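Local structure of DUF5012 domain-containing protein (Bacteroides thetaiotaomicron, 5FQ8) at residues R108-V122 / I133-A145. The protein is of unknown function but is probably a membrane-anchored surface lipoprotein, with an Ig-like domain and a beta-rich C-terminal domain. Sequence-based numbering, arbitrary orientation.
Sequences RTAPSVVAFSGYEIV and ISDFLGGWYDQRA
Phe116 and Trp140 are brought together by different first torsions. Phe116 CG sits between its backbone N and carbonyl carbon (chi1 68°), which sets its ring against the indole and the backbone oxygens of Leu137 and Gly138. Trp140 CG is anti to its backbone N (chi1 165°), which lays the six-membered ring beside Phe116 CD1. The setting is the antiparallel sheet of the C-terminal domain. The loop after strand 130-133 folds back along the chain that leads into strand 120-125.

The two rings meet obliquely, with planes at 45° and Phe116 CD1 4.1 Å from Trp140 CE3. The far end of the indole lies against Val114 CG1 and the side chain of Arg108, whose NE is 3.6 Å from Trp140 CZ2. Phe206 of strand 204-211 also meets the indole. Val114 in turn packs on the backbone of a chain of another protein in the assembly.

Tyr119 lies between Ser117 O over one face and the Gln143 backbone, offset, on the opposite face. Gln143 CG lies 3.8 Å from Tyr119 CD1. Arg144 CG and CD lie against Tyr119 CE2 and OH, with the guanidinium plane nearly perpendicular to the ring. An alanine in place of Tyr119 would remove this ring and is likely to open a gap beside Gln143 CG and leave Arg144 CG and CD without their neighbour. Gln143 NE2 makes a weak hydrogen bond to Glu120 O (3.3 Å).

The loop begins with an Asx turn, in which Leu137 N donates to Asp135 OD1 (3.0 Å) from above the carboxylate plane. A type I turn spans Asp135 to Gly138. Nearby, Ile121 CD1 packs on Ile133 CD1. Two bonds tie Ser134 to Val122. Ser134 N donates to Val122 O in the carbonyl plane (3.0 Å), while Val122 N donates to the side-chain oxygen Ser134 OG at 2.9 Å.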
loop_
_atom_site.group_PDB
_atom_site.type_symbol
_atom_site.label_atom_id
_atom_site.label_comp_id
_atom_site.label_asym_id
_atom_site.label_seq_id
_atom_site.Cartn_x
_atom_site.Cartn_y
_atom_site.Cartn_z
ATOM N N ARG G 108 38.546 1.391 45.639
ATOM C CA ARG G 108 39.321 2.596 45.396
ATOM C C ARG G 108 39.487 3.364 46.705
ATOM O O ARG G 108 39.088 2.913 47.782
ATOM C CB ARG G 108 38.627 3.463 44.350
ATOM C CG ARG G 108 39.341 3.684 43.027
ATOM C CD ARG G 108 38.341 4.313 42.057
ATOM N NE ARG G 108 38.942 4.946 40.891
ATOM C CZ ARG G 108 39.259 6.234 40.836
ATOM N NH1 ARG G 108 39.037 7.006 41.888
ATOM N NH2 ARG G 108 39.798 6.746 39.738
ATOM N N THR G 109 40.076 4.552 46.613
ATOM C CA THR G 109 40.177 5.427 47.776
ATOM C C THR G 109 40.303 6.880 47.332
ATOM O O THR G 109 39.817 7.791 48.010
ATOM C CB THR G 109 41.359 5.016 48.659
ATOM O OG1 THR G 109 41.232 3.636 49.019
ATOM C CG2 THR G 109 41.404 5.855 49.928
ATOM N N ALA G 110 40.941 7.109 46.192
ATOM C CA ALA G 110 41.043 8.453 45.651
ATOM C C ALA G 110 41.037 8.409 44.133
ATOM O O ALA G 110 41.681 7.549 43.537
ATOM C CB ALA G 110 42.294 9.140 46.164
ATOM N N PRO G 111 40.292 9.327 43.497
ATOM C CA PRO G 111 39.349 10.259 44.132
ATOM C C PRO G 111 37.972 9.648 44.440
ATOM O O PRO G 111 37.298 10.140 45.340
ATOM C CB PRO G 111 39.220 11.385 43.095
ATOM C CG PRO G 111 40.443 11.259 42.233
ATOM C CD PRO G 111 40.680 9.787 42.154
ATOM N N SER G 112 37.564 8.609 43.715
ATOM C CA SER G 112 36.296 7.937 43.966
ATOM C C SER G 112 36.516 6.795 44.960
ATOM O O SER G 112 37.565 6.704 45.600
ATOM C CB SER G 112 35.698 7.417 42.658
ATOM O OG SER G 112 36.035 8.238 41.552
ATOM N N VAL G 113 35.512 5.927 45.117
ATOM C CA VAL G 113 35.701 4.574 45.648
ATOM C C VAL G 113 34.754 3.633 44.918
ATOM O O VAL G 113 33.559 3.917 44.792
ATOM C CB VAL G 113 35.472 4.452 47.168
ATOM C CG1 VAL G 113 36.569 5.143 47.948
ATOM C CG2 VAL G 113 34.107 4.972 47.554
ATOM N N VAL G 114 35.282 2.508 44.450
ATOM C CA VAL G 114 34.494 1.513 43.736
ATOM C C VAL G 114 34.925 0.131 44.195
ATOM O O VAL G 114 36.119 -0.139 44.356
ATOM C CB VAL G 114 34.653 1.654 42.210
ATOM C CG1 VAL G 114 36.107 1.659 41.863
ATOM C CG2 VAL G 114 33.937 0.524 41.491
ATOM N N ALA G 115 33.950 -0.745 44.410
ATOM C CA ALA G 115 34.221 -2.082 44.915
ATOM C C ALA G 115 34.586 -3.028 43.780
ATOM O O ALA G 115 33.933 -3.037 42.731
ATOM C CB ALA G 115 33.005 -2.617 45.665
ATOM N N PHE G 116 35.627 -3.830 43.992
ATOM C CA PHE G 116 35.954 -4.903 43.066
ATOM C C PHE G 116 36.409 -6.122 43.853
ATOM O O PHE G 116 36.902 -6.006 44.979
ATOM C CB PHE G 116 37.026 -4.484 42.043
ATOM C CG PHE G 116 38.392 -4.248 42.630
ATOM C CD1 PHE G 116 38.716 -3.026 43.193
ATOM C CD2 PHE G 116 39.362 -5.236 42.577
ATOM C CE1 PHE G 116 39.970 -2.801 43.710
ATOM C CE2 PHE G 116 40.620 -5.020 43.092
ATOM C CZ PHE G 116 40.926 -3.801 43.662
ATOM N N SER G 117 36.228 -7.295 43.248
ATOM C CA SER G 117 36.562 -8.562 43.889
ATOM C C SER G 117 36.544 -9.672 42.846
ATOM O O SER G 117 36.013 -9.510 41.744
ATOM C CB SER G 117 35.595 -8.880 45.027
ATOM O OG SER G 117 35.817 -8.013 46.125
ATOM N N GLY G 118 37.132 -10.809 43.215
ATOM C CA GLY G 118 37.098 -12.002 42.396
ATOM C C GLY G 118 38.292 -12.199 41.487
ATOM O O GLY G 118 38.406 -13.259 40.863
ATOM N N TYR G 119 39.187 -11.226 41.404
ATOM C CA TYR G 119 40.305 -11.289 40.480
ATOM C C TYR G 119 41.465 -12.064 41.086
ATOM O O TYR G 119 41.698 -12.014 42.294
ATOM C CB TYR G 119 40.726 -9.872 40.121
ATOM C CG TYR G 119 39.598 -9.123 39.481
ATOM C CD1 TYR G 119 38.871 -9.703 38.456
ATOM C CD2 TYR G 119 39.232 -7.861 39.914
ATOM C CE1 TYR G 119 37.832 -9.042 37.857
ATOM C CE2 TYR G 119 38.185 -7.190 39.321
ATOM C CZ TYR G 119 37.487 -7.786 38.287
ATOM O OH TYR G 119 36.436 -7.137 37.679
ATOM N N GLU G 120 42.186 -12.795 40.243
ATOM C CA GLU G 120 43.294 -13.623 40.699
ATOM C C GLU G 120 44.620 -12.929 40.430
ATOM O O GLU G 120 44.770 -12.221 39.431
ATOM C CB GLU G 120 43.270 -14.998 40.022
ATOM C CG GLU G 120 42.194 -15.946 40.558
ATOM C CD GLU G 120 42.319 -17.368 40.039
ATOM O OE1 GLU G 120 43.142 -17.612 39.132
ATOM O OE2 GLU G 120 41.586 -18.245 40.542
ATOM N N ILE G 121 45.573 -13.114 41.340
ATOM C CA ILE G 121 46.938 -12.644 41.159
ATOM C C ILE G 121 47.893 -13.749 41.591
ATOM O O ILE G 121 47.479 -14.796 42.081
ATOM C CB ILE G 121 47.229 -11.348 41.932
ATOM C CG1 ILE G 121 47.051 -11.578 43.427
ATOM C CG2 ILE G 121 46.350 -10.220 41.443
ATOM C CD1 ILE G 121 47.595 -10.465 44.258
ATOM N N VAL G 122 49.186 -13.494 41.414
ATOM C CA VAL G 122 50.221 -14.507 41.584
ATOM C C VAL G 122 51.285 -13.986 42.539
ATOM O O VAL G 122 51.780 -12.867 42.368
ATOM C CB VAL G 122 50.861 -14.888 40.236
ATOM C CG1 VAL G 122 51.858 -16.008 40.423
ATOM C CG2 VAL G 122 49.798 -15.279 39.234
ATOM N N ILE G 133 55.422 -10.508 42.992
ATOM C CA ILE G 133 53.996 -10.212 42.941
ATOM C C ILE G 133 53.659 -9.751 41.534
ATOM O O ILE G 133 54.328 -8.866 40.989
ATOM C CB ILE G 133 53.598 -9.149 43.983
ATOM C CG1 ILE G 133 52.171 -8.663 43.748
ATOM C CG2 ILE G 133 54.563 -7.985 43.963
ATOM C CD1 ILE G 133 51.121 -9.555 44.338
ATOM N N SER G 134 52.627 -10.347 40.950
ATOM C CA SER G 134 52.298 -10.049 39.566
ATOM C C SER G 134 51.474 -8.783 39.410
ATOM O O SER G 134 51.450 -8.215 38.316
ATOM C CB SER G 134 51.542 -11.214 38.949
ATOM O OG SER G 134 50.342 -11.437 39.659
ATOM N N ASP G 135 50.792 -8.333 40.465
ATOM C CA ASP G 135 49.975 -7.128 40.362
ATOM C C ASP G 135 49.700 -6.618 41.776
ATOM O O ASP G 135 48.868 -7.185 42.491
ATOM C CB ASP G 135 48.680 -7.408 39.607
ATOM C CG ASP G 135 48.013 -6.145 39.108
ATOM O OD1 ASP G 135 48.465 -5.046 39.481
ATOM O OD2 ASP G 135 47.035 -6.258 38.343
ATOM N N PHE G 136 50.399 -5.555 42.165
ATOM C CA PHE G 136 50.100 -4.902 43.432
ATOM C C PHE G 136 48.714 -4.288 43.458
ATOM O O PHE G 136 48.235 -3.941 44.540
ATOM C CB PHE G 136 51.108 -3.800 43.722
ATOM C CG PHE G 136 52.250 -4.225 44.587
ATOM C CD1 PHE G 136 52.029 -4.673 45.872
ATOM C CD2 PHE G 136 53.549 -4.140 44.124
ATOM C CE1 PHE G 136 53.080 -5.051 46.670
ATOM C CE2 PHE G 136 54.604 -4.513 44.914
ATOM C CZ PHE G 136 54.373 -4.972 46.191
ATOM N N LEU G 137 48.073 -4.114 42.306
ATOM C CA LEU G 137 46.784 -3.446 42.239
ATOM C C LEU G 137 45.620 -4.418 42.214
ATOM O O LEU G 137 44.489 -3.998 41.970
ATOM C CB LEU G 137 46.715 -2.538 41.011
ATOM C CG LEU G 137 47.807 -1.495 40.783
ATOM C CD1 LEU G 137 47.523 -0.714 39.517
ATOM C CD2 LEU G 137 47.931 -0.555 41.961
ATOM N N GLY G 138 45.863 -5.704 42.449
ATOM C CA GLY G 138 44.768 -6.652 42.476
ATOM C C GLY G 138 43.954 -6.691 41.210
ATOM O O GLY G 138 42.799 -7.123 41.235
ATOM N N GLY G 139 44.523 -6.243 40.098
ATOM C CA GLY G 139 43.825 -6.269 38.828
ATOM C C GLY G 139 42.845 -5.133 38.634
ATOM O O GLY G 139 41.793 -5.342 38.032
ATOM N N TRP G 140 43.160 -3.935 39.135
ATOM C CA TRP G 140 42.260 -2.810 38.928
ATOM C C TRP G 140 42.298 -2.334 37.485
ATOM O O TRP G 140 41.308 -1.790 36.988
ATOM C CB TRP G 140 42.599 -1.656 39.875
ATOM C CG TRP G 140 41.958 -0.360 39.490
ATOM C CD1 TRP G 140 42.588 0.756 39.037
ATOM C CD2 TRP G 140 40.560 -0.056 39.501
ATOM N NE1 TRP G 140 41.674 1.749 38.786
ATOM C CE2 TRP G 140 40.419 1.274 39.055
ATOM C CE3 TRP G 140 39.413 -0.775 39.848
ATOM C CZ2 TRP G 140 39.179 1.899 38.948
ATOM C CZ3 TRP G 140 38.180 -0.152 39.740
ATOM C CH2 TRP G 140 38.075 1.169 39.288
ATOM N N TYR G 141 43.419 -2.526 36.803
ATOM C CA TYR G 141 43.524 -2.246 35.381
ATOM C C TYR G 141 43.684 -3.504 34.551
ATOM O O TYR G 141 43.084 -3.608 33.480
ATOM C CB TYR G 141 44.708 -1.311 35.110
ATOM C CG TYR G 141 44.591 0.052 35.743
ATOM C CD1 TYR G 141 43.463 0.833 35.566
ATOM C CD2 TYR G 141 45.621 0.558 36.520
ATOM C CE1 TYR G 141 43.369 2.085 36.144
ATOM C CE2 TYR G 141 45.535 1.798 37.102
ATOM C CZ TYR G 141 44.408 2.561 36.915
ATOM O OH TYR G 141 44.324 3.805 37.503
ATOM N N ASP G 142 44.461 -4.468 35.042
ATOM C CA ASP G 142 44.751 -5.692 34.304
ATOM C C ASP G 142 43.475 -6.382 33.844
ATOM O O ASP G 142 43.216 -6.502 32.643
ATOM C CB ASP G 142 45.595 -6.627 35.180
ATOM C CG ASP G 142 46.134 -7.826 34.420
ATOM O OD1 ASP G 142 46.005 -7.873 33.183
ATOM O OD2 ASP G 142 46.704 -8.722 35.066
ATOM N N GLN G 143 42.663 -6.836 34.792
ATOM C CA GLN G 143 41.484 -7.633 34.482
ATOM C C GLN G 143 40.194 -6.996 34.980
ATOM O O GLN G 143 39.139 -7.633 34.925
ATOM C CB GLN G 143 41.651 -9.027 35.075
ATOM C CG GLN G 143 42.059 -8.978 36.520
ATOM C CD GLN G 143 43.025 -10.067 36.879
ATOM O OE1 GLN G 143 42.777 -11.241 36.616
ATOM N NE2 GLN G 143 44.148 -9.685 37.473
ATOM N N ARG G 144 40.243 -5.765 35.476
ATOM C CA ARG G 144 39.016 -5.061 35.831
ATOM C C ARG G 144 38.417 -4.405 34.600
ATOM O O ARG G 144 37.299 -4.726 34.191
ATOM C CB ARG G 144 39.294 -4.013 36.907
ATOM C CG ARG G 144 38.350 -4.085 38.078
ATOM C CD ARG G 144 36.911 -4.155 37.605
ATOM N NE ARG G 144 36.267 -2.846 37.582
ATOM C CZ ARG G 144 35.288 -2.482 38.404
ATOM N NH1 ARG G 144 34.840 -3.331 39.313
ATOM N NH2 ARG G 144 34.753 -1.273 38.314
ATOM N N ALA G 145 39.155 -3.478 34.003
ATOM C CA ALA G 145 38.777 -2.889 32.732
ATOM C C ALA G 145 39.412 -3.609 31.553
ATOM O O ALA G 145 39.211 -3.194 30.407
ATOM C CB ALA G 145 39.146 -1.405 32.703
#